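Long-range contacts in putative endonuclease/exonuclease/phosphatase family protein (Bacteroides thetaiotaomicron, PDB 3MPR), which probably acts as a metal-dependent phosphodiesterase of the DNase I-like superfamily, with likely endonuclease or RNA exonuclease activity: residues G177-D182 with H229-P234; G212-F217 with S278-V283. All blocks are in the same frame, centred on the assembly; numbering follows the deposited sequence.

Contact 1 of 2, residues G177-D182 with H229-P234; sequences GDFNVD and HIFVSP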
loop_
_atom_site.group_PDB
_atom_site.type_symbol
_atom_site.label_atom_id
_atom_site.label_comp_id
_atom_site.label_asym_id
_atom_site.label_seq_id
_atom_site.Cartn_x
_atom_site.Cartn_y
_atom_site.Cartn_z
ATOM N N GLY A 177 16.444 -6.648 -7.406
ATOM C CA GLY A 177 16.907 -6.261 -8.724
ATOM C C GLY A 177 15.878 -6.438 -9.808
ATOM O O GLY A 177 14.794 -6.966 -9.570
ATOM N N ASP A 178 16.229 -5.963 -10.996
ATOM C CA ASP A 178 15.490 -6.261 -12.216
ATOM C C ASP A 178 16.273 -7.377 -12.897
ATOM O O ASP A 178 17.400 -7.171 -13.355
ATOM C CB ASP A 178 15.424 -5.020 -13.098
ATOM C CG ASP A 178 14.714 -5.265 -14.437
ATOM O OD1 ASP A 178 14.516 -6.431 -14.824
ATOM O OD2 ASP A 178 14.377 -4.271 -15.114
ATOM N N PHE A 179 15.684 -8.564 -12.936
ATOM C CA PHE A 179 16.372 -9.744 -13.458
ATOM C C PHE A 179 16.058 -10.010 -14.930
ATOM O O PHE A 179 16.551 -10.978 -15.511
ATOM C CB PHE A 179 16.097 -10.957 -12.567
ATOM C CG PHE A 179 16.650 -10.801 -11.183
ATOM C CD1 PHE A 179 15.974 -10.040 -10.231
ATOM C CD2 PHE A 179 17.870 -11.370 -10.845
ATOM C CE1 PHE A 179 16.504 -9.872 -8.955
ATOM C CE2 PHE A 179 18.407 -11.209 -9.577
ATOM C CZ PHE A 179 17.723 -10.461 -8.626
ATOM N N ASN A 180 15.261 -9.115 -15.515
ATOM C CA ASN A 180 14.989 -9.062 -16.958
ATOM C C ASN A 180 14.161 -10.215 -17.513
ATOM O O ASN A 180 13.335 -9.999 -18.391
ATOM C CB ASN A 180 16.277 -8.855 -17.782
ATOM C CG ASN A 180 16.361 -7.450 -18.385
ATOM O OD1 ASN A 180 17.434 -6.827 -18.426
ATOM N ND2 ASN A 180 15.224 -6.943 -18.849
ATOM N N VAL A 181 14.358 -11.426 -16.993
ATOM C CA VAL A 181 13.519 -12.550 -17.408
ATOM C C VAL A 181 12.781 -13.151 -16.222
ATOM O O VAL A 181 13.193 -12.982 -15.080
ATOM C CB VAL A 181 14.332 -13.664 -18.071
ATOM C CG1 VAL A 181 15.075 -13.131 -19.297
ATOM C CG2 VAL A 181 15.291 -14.293 -17.048
ATOM N N ASP A 182 11.704 -13.876 -16.503
ATOM C CA ASP A 182 10.800 -14.315 -15.444
ATOM C C ASP A 182 11.183 -15.630 -14.767
ATOM O O ASP A 182 12.243 -16.215 -15.040
ATOM C CB ASP A 182 9.342 -14.333 -15.939
ATOM C CG ASP A 182 9.021 -15.541 -16.816
ATOM O OD1 ASP A 182 9.854 -16.457 -16.945
ATOM O OD2 ASP A 182 7.909 -15.581 -17.361
ATOM N N HIS A 229 12.627 -9.305 -8.429
ATOM C CA HIS A 229 12.530 -10.238 -7.322
ATOM C C HIS A 229 13.217 -9.677 -6.098
ATOM O O HIS A 229 14.099 -8.814 -6.199
ATOM C CB HIS A 229 13.240 -11.564 -7.651
ATOM C CG HIS A 229 12.759 -12.229 -8.901
ATOM N ND1 HIS A 229 11.490 -12.757 -9.023
ATOM C CD2 HIS A 229 13.385 -12.473 -10.077
ATOM C CE1 HIS A 229 11.353 -13.288 -10.225
ATOM N NE2 HIS A 229 12.489 -13.131 -10.883
ATOM N N ILE A 230 12.818 -10.197 -4.947
ATOM C CA ILE A 230 13.595 -10.024 -3.728
ATOM C C ILE A 230 13.915 -11.416 -3.198
ATOM O O ILE A 230 13.020 -12.144 -2.784
ATOM C CB ILE A 230 12.834 -9.190 -2.685
ATOM C CG1 ILE A 230 12.538 -7.790 -3.264
ATOM C CG2 ILE A 230 13.638 -9.076 -1.395
ATOM C CD1 ILE A 230 11.852 -6.826 -2.277
ATOM N N PHE A 231 15.192 -11.793 -3.258
ATOM C CA PHE A 231 15.650 -13.085 -2.764
ATOM C C PHE A 231 16.284 -12.851 -1.404
ATOM O O PHE A 231 16.951 -11.826 -1.199
ATOM C CB PHE A 231 16.713 -13.667 -3.702
ATOM C CG PHE A 231 16.204 -14.005 -5.086
ATOM C CD1 PHE A 231 15.396 -15.115 -5.290
ATOM C CD2 PHE A 231 16.566 -13.235 -6.181
ATOM C CE1 PHE A 231 14.948 -15.446 -6.561
ATOM C CE2 PHE A 231 16.122 -13.557 -7.451
ATOM C CZ PHE A 231 15.318 -14.672 -7.645
ATOM N N VAL A 232 16.095 -13.785 -0.476
ATOM C CA VAL A 232 16.659 -13.624 0.859
ATOM C C VAL A 232 17.264 -14.920 1.369
ATOM O O VAL A 232 16.863 -16.002 0.961
ATOM C CB VAL A 232 15.601 -13.139 1.889
ATOM C CG1 VAL A 232 15.020 -11.793 1.480
ATOM C CG2 VAL A 232 14.491 -14.168 2.057
ATOM N N SER A 233 18.219 -14.813 2.280
ATOM C CA SER A 233 18.736 -16.017 2.928
ATOM C C SER A 233 17.588 -16.723 3.657
ATOM O O SER A 233 16.664 -16.081 4.138
ATOM C CB SER A 233 19.860 -15.656 3.912
ATOM O OG SER A 233 20.926 -14.970 3.270
ATOM N N PRO A 234 17.637 -18.063 3.741
ATOM C CA PRO A 234 16.526 -18.778 4.382
ATOM C C PRO A 234 16.418 -18.456 5.872
ATOM O O PRO A 234 15.403 -18.774 6.485
ATOM C CB PRO A 234 16.884 -20.260 4.188
ATOM C CG PRO A 234 17.992 -20.284 3.174
ATOM C CD PRO A 234 18.684 -18.963 3.237
HETATM O O HOH W 1 13.968 -14.377 -12.854
#
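Phe179, His229 and Phe231 form a buried aromatic cluster at the point where strand 173-178 runs out beside its antiparallel neighbour, strand 228-232, in the six-stranded sheet. The backbone evidence for pairing is slight at this end: Gly177 and His229 are linked only by weak bonds, His229 N to Gly177 O at 3.4 Å being the straighter. Most of the contact therefore rests on side chains. The edge of the Phe231 ring meets the face of Phe179 in a T-shaped arrangement, planes at 88°, with Phe231 CE2 3.7 Å from Phe179 CZ, toward the rim of that face. His229 approaches the same phenyl ring obliquely, the planes at 48°, and its CD2 lies 3.6 Å from Phe179 CD1. Phe179 reaches both partners because its CG stands anti to the carbonyl carbon (chi1 -64°), which turns the ring back alongside Gly177, toward strand 228-232. Phe191, from helix 186-192, stacks on Phe231 and also meets Phe179, so a helix packed on the sheet extends the cluster. The sequence Gly-Asp-Phe-Asn at the end of this strand is a hallmark of the DNase I-like fold, where its Asp and Asn usually belong to the active site. Here Asp178 OD1 accepts the N-H of Asn180 at 2.9 Å, closing an Asx turn that bends the chain after the strand, while Asp178 OD2 is hydrogen-bonded to Asn13 ND2. Beyond the turn, a water joins the segments again: it donates to Val181 O at 2.7 Å and is hydrogen-bonded to His229 NE2 at 2.8 Å.

Contact 2 of 2, residues G212-F217 with S278-V283; sequences GTFNNF and SDHFPV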
loop_
_atom_site.group_PDB
_atom_site.type_symbol
_atom_site.label_atom_id
_atom_site.label_comp_id
_atom_site.label_asym_id
_atom_site.label_seq_id
_atom_site.Cartn_x
_atom_site.Cartn_y
_atom_site.Cartn_z
ATOM N N GLY A 212 1.936 -9.067 -12.000
ATOM C CA GLY A 212 3.368 -9.305 -12.059
ATOM C C GLY A 212 4.085 -7.973 -11.949
ATOM O O GLY A 212 3.476 -6.970 -11.573
ATOM N N THR A 213 5.369 -7.932 -12.297
ATOM C CA THR A 213 6.150 -6.756 -11.946
ATOM C C THR A 213 6.447 -5.778 -13.083
ATOM O O THR A 213 6.717 -4.610 -12.822
ATOM C CB THR A 213 7.452 -7.135 -11.221
ATOM O OG1 THR A 213 8.328 -7.818 -12.128
ATOM C CG2 THR A 213 7.132 -8.034 -10.026
ATOM N N PHE A 214 6.391 -6.229 -14.332
ATOM C CA PHE A 214 6.552 -5.299 -15.458
ATOM C C PHE A 214 5.196 -4.826 -15.983
ATOM O O PHE A 214 4.276 -5.630 -16.140
ATOM C CB PHE A 214 7.356 -5.966 -16.584
ATOM C CG PHE A 214 7.702 -5.030 -17.732
ATOM C CD1 PHE A 214 8.420 -3.868 -17.509
ATOM C CD2 PHE A 214 7.322 -5.338 -19.032
ATOM C CE1 PHE A 214 8.738 -3.012 -18.560
ATOM C CE2 PHE A 214 7.641 -4.493 -20.086
ATOM C CZ PHE A 214 8.343 -3.332 -19.849
ATOM N N ASN A 215 5.062 -3.525 -16.252
ATOM C CA ASN A 215 3.821 -3.014 -16.823
ATOM C C ASN A 215 3.981 -2.252 -18.156
ATOM O O ASN A 215 2.989 -2.002 -18.835
ATOM C CB ASN A 215 3.027 -2.181 -15.804
ATOM C CG ASN A 215 3.769 -0.938 -15.358
ATOM O OD1 ASN A 215 4.137 -0.095 -16.173
ATOM N ND2 ASN A 215 3.974 -0.806 -14.051
ATOM N N ASN A 216 5.211 -1.882 -18.523
ATOM C CA ASN A 216 5.441 -1.190 -19.790
ATOM C C ASN A 216 4.685 0.151 -19.886
ATOM O O ASN A 216 4.295 0.588 -20.971
ATOM C CB ASN A 216 5.037 -2.105 -20.954
ATOM C CG ASN A 216 5.651 -1.674 -22.277
ATOM O OD1 ASN A 216 6.757 -1.143 -22.316
ATOM N ND2 ASN A 216 4.924 -1.894 -23.366
ATOM N N PHE A 217 4.484 0.790 -18.740
ATOM C CA PHE A 217 3.725 2.036 -18.632
ATOM C C PHE A 217 2.267 1.880 -19.050
ATOM O O PHE A 217 1.569 2.874 -19.246
ATOM C CB PHE A 217 4.381 3.183 -19.415
ATOM C CG PHE A 217 5.522 3.833 -18.690
ATOM C CD1 PHE A 217 5.332 4.382 -17.427
ATOM C CD2 PHE A 217 6.774 3.911 -19.271
ATOM C CE1 PHE A 217 6.377 4.980 -16.754
ATOM C CE2 PHE A 217 7.823 4.512 -18.608
ATOM C CZ PHE A 217 7.628 5.051 -17.351
ATOM N N SER A 278 6.225 4.108 -12.522
ATOM C CA SER A 278 7.327 3.638 -13.359
ATOM C C SER A 278 6.810 2.543 -14.272
ATOM O O SER A 278 5.656 2.156 -14.170
ATOM C CB SER A 278 8.491 3.112 -12.520
ATOM O OG SER A 278 9.522 2.658 -13.381
ATOM N N ASP A 279 7.646 2.044 -15.174
ATOM C CA ASP A 279 7.184 0.961 -16.036
ATOM C C ASP A 279 7.326 -0.419 -15.385
ATOM O O ASP A 279 7.007 -1.445 -15.995
ATOM C CB ASP A 279 7.779 1.030 -17.453
ATOM C CG ASP A 279 9.262 0.745 -17.491
ATOM O OD1 ASP A 279 9.926 0.850 -16.439
ATOM O OD2 ASP A 279 9.759 0.421 -18.592
ATOM N N HIS A 280 7.777 -0.438 -14.132
ATOM C CA HIS A 280 7.583 -1.616 -13.284
ATOM C C HIS A 280 6.708 -1.222 -12.093
ATOM O O HIS A 280 6.553 -0.034 -11.785
ATOM C CB HIS A 280 8.911 -2.136 -12.736
ATOM C CG HIS A 280 9.852 -2.653 -13.782
ATOM N ND1 HIS A 280 10.360 -1.865 -14.796
ATOM C CD2 HIS A 280 10.411 -3.875 -13.939
ATOM C CE1 HIS A 280 11.180 -2.588 -15.543
ATOM N NE2 HIS A 280 11.230 -3.810 -15.041
ATOM N N PHE A 281 6.162 -2.221 -11.410
ATOM C CA PHE A 281 5.585 -1.996 -10.088
ATOM C C PHE A 281 6.643 -2.292 -9.038
ATOM O O PHE A 281 7.423 -3.213 -9.214
ATOM C CB PHE A 281 4.397 -2.920 -9.857
ATOM C CG PHE A 281 3.248 -2.668 -10.791
ATOM C CD1 PHE A 281 2.680 -1.411 -10.877
ATOM C CD2 PHE A 281 2.736 -3.685 -11.576
ATOM C CE1 PHE A 281 1.628 -1.168 -11.731
ATOM C CE2 PHE A 281 1.679 -3.443 -12.438
ATOM C CZ PHE A 281 1.132 -2.182 -12.513
ATOM N N PRO A 282 6.651 -1.530 -7.927
ATOM C CA PRO A 282 7.560 -1.893 -6.832
ATOM C C PRO A 282 7.158 -3.214 -6.189
ATOM O O PRO A 282 5.979 -3.535 -6.096
ATOM C CB PRO A 282 7.380 -0.756 -5.822
ATOM C CG PRO A 282 6.073 -0.156 -6.130
ATOM C CD PRO A 282 5.830 -0.348 -7.608
ATOM N N VAL A 283 8.151 -3.981 -5.758
ATOM C CA VAL A 283 7.894 -5.168 -4.975
ATOM C C VAL A 283 8.270 -4.831 -3.534
ATOM O O VAL A 283 9.390 -4.407 -3.272
ATOM C CB VAL A 283 8.757 -6.355 -5.449
ATOM C CG1 VAL A 283 8.643 -7.523 -4.472
ATOM C CG2 VAL A 283 8.363 -6.789 -6.873
HETATM O O HOH W 2 8.380 0.888 -20.996
#
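Phe214 turns the edge of its ring to the face of His280 in a T-shaped pair, planes at 64°, with Phe214 CD1 3.6 Å from His280 CE1. CG opposite the backbone N (chi1 -174°) carries the ring there. Asn215 lies over Phe281 instead: ND2 sits above the ring centre, 3.3 Å from Phe281 CE1, with the amide plane 59° from the ring. Asp279 CB makes a CH-pi contact with the face of Phe217, 3.7 Å from the centroid. Phe281 N gives a 2.8 Å bond to Thr213 O, and Asp279 O is gripped by two amides, Asn215 N at 2.9 Å and Asn216 N at 3.1 Å. Asn215 OD1 takes the N-H of Phe217, forming an Asx turn. The N-H of His280 ND1 comes to Asp279 OD1 (3.2 Å) from well above the carboxylate plane, while OD1 lies close to the imidazole plane. With an alanine in place of His280, Asp279 OD1 is likely to lose this donor and a gap to open beside the Phe214 edge. Ser-Asp-His, followed by a strand, is the C-terminal signature of the DNase I-like family, whose His usually serves in catalysis; consistently, the His280 side chain is about 5 Å from that of magnesium-site residue Glu51.

Overall arrangement
The centres of contacts 1 and 2 lie 14 Å apart, and their segments alternate along the chain: 177-182, 212-217, 229-234, then 278-283. Contact 1 belongs to the six-stranded sheet, through strands 173-178 and 228-232; contact 2 joins two loops, one of which leads into strand 283-289 of the seven-stranded sheet. The two meet directly, since Asp178 OD2 is 3.2 Å from His280 NE2 and Ile230 CD1 packs 3.6 Å from Val283 O. Loops from both layers of the sandwich thus converge near Glu51, consistent with the active-site end of a DNase I-like fold; Glu51 binds magnesium in a structure of this protein, though no metal is bound to this chain here.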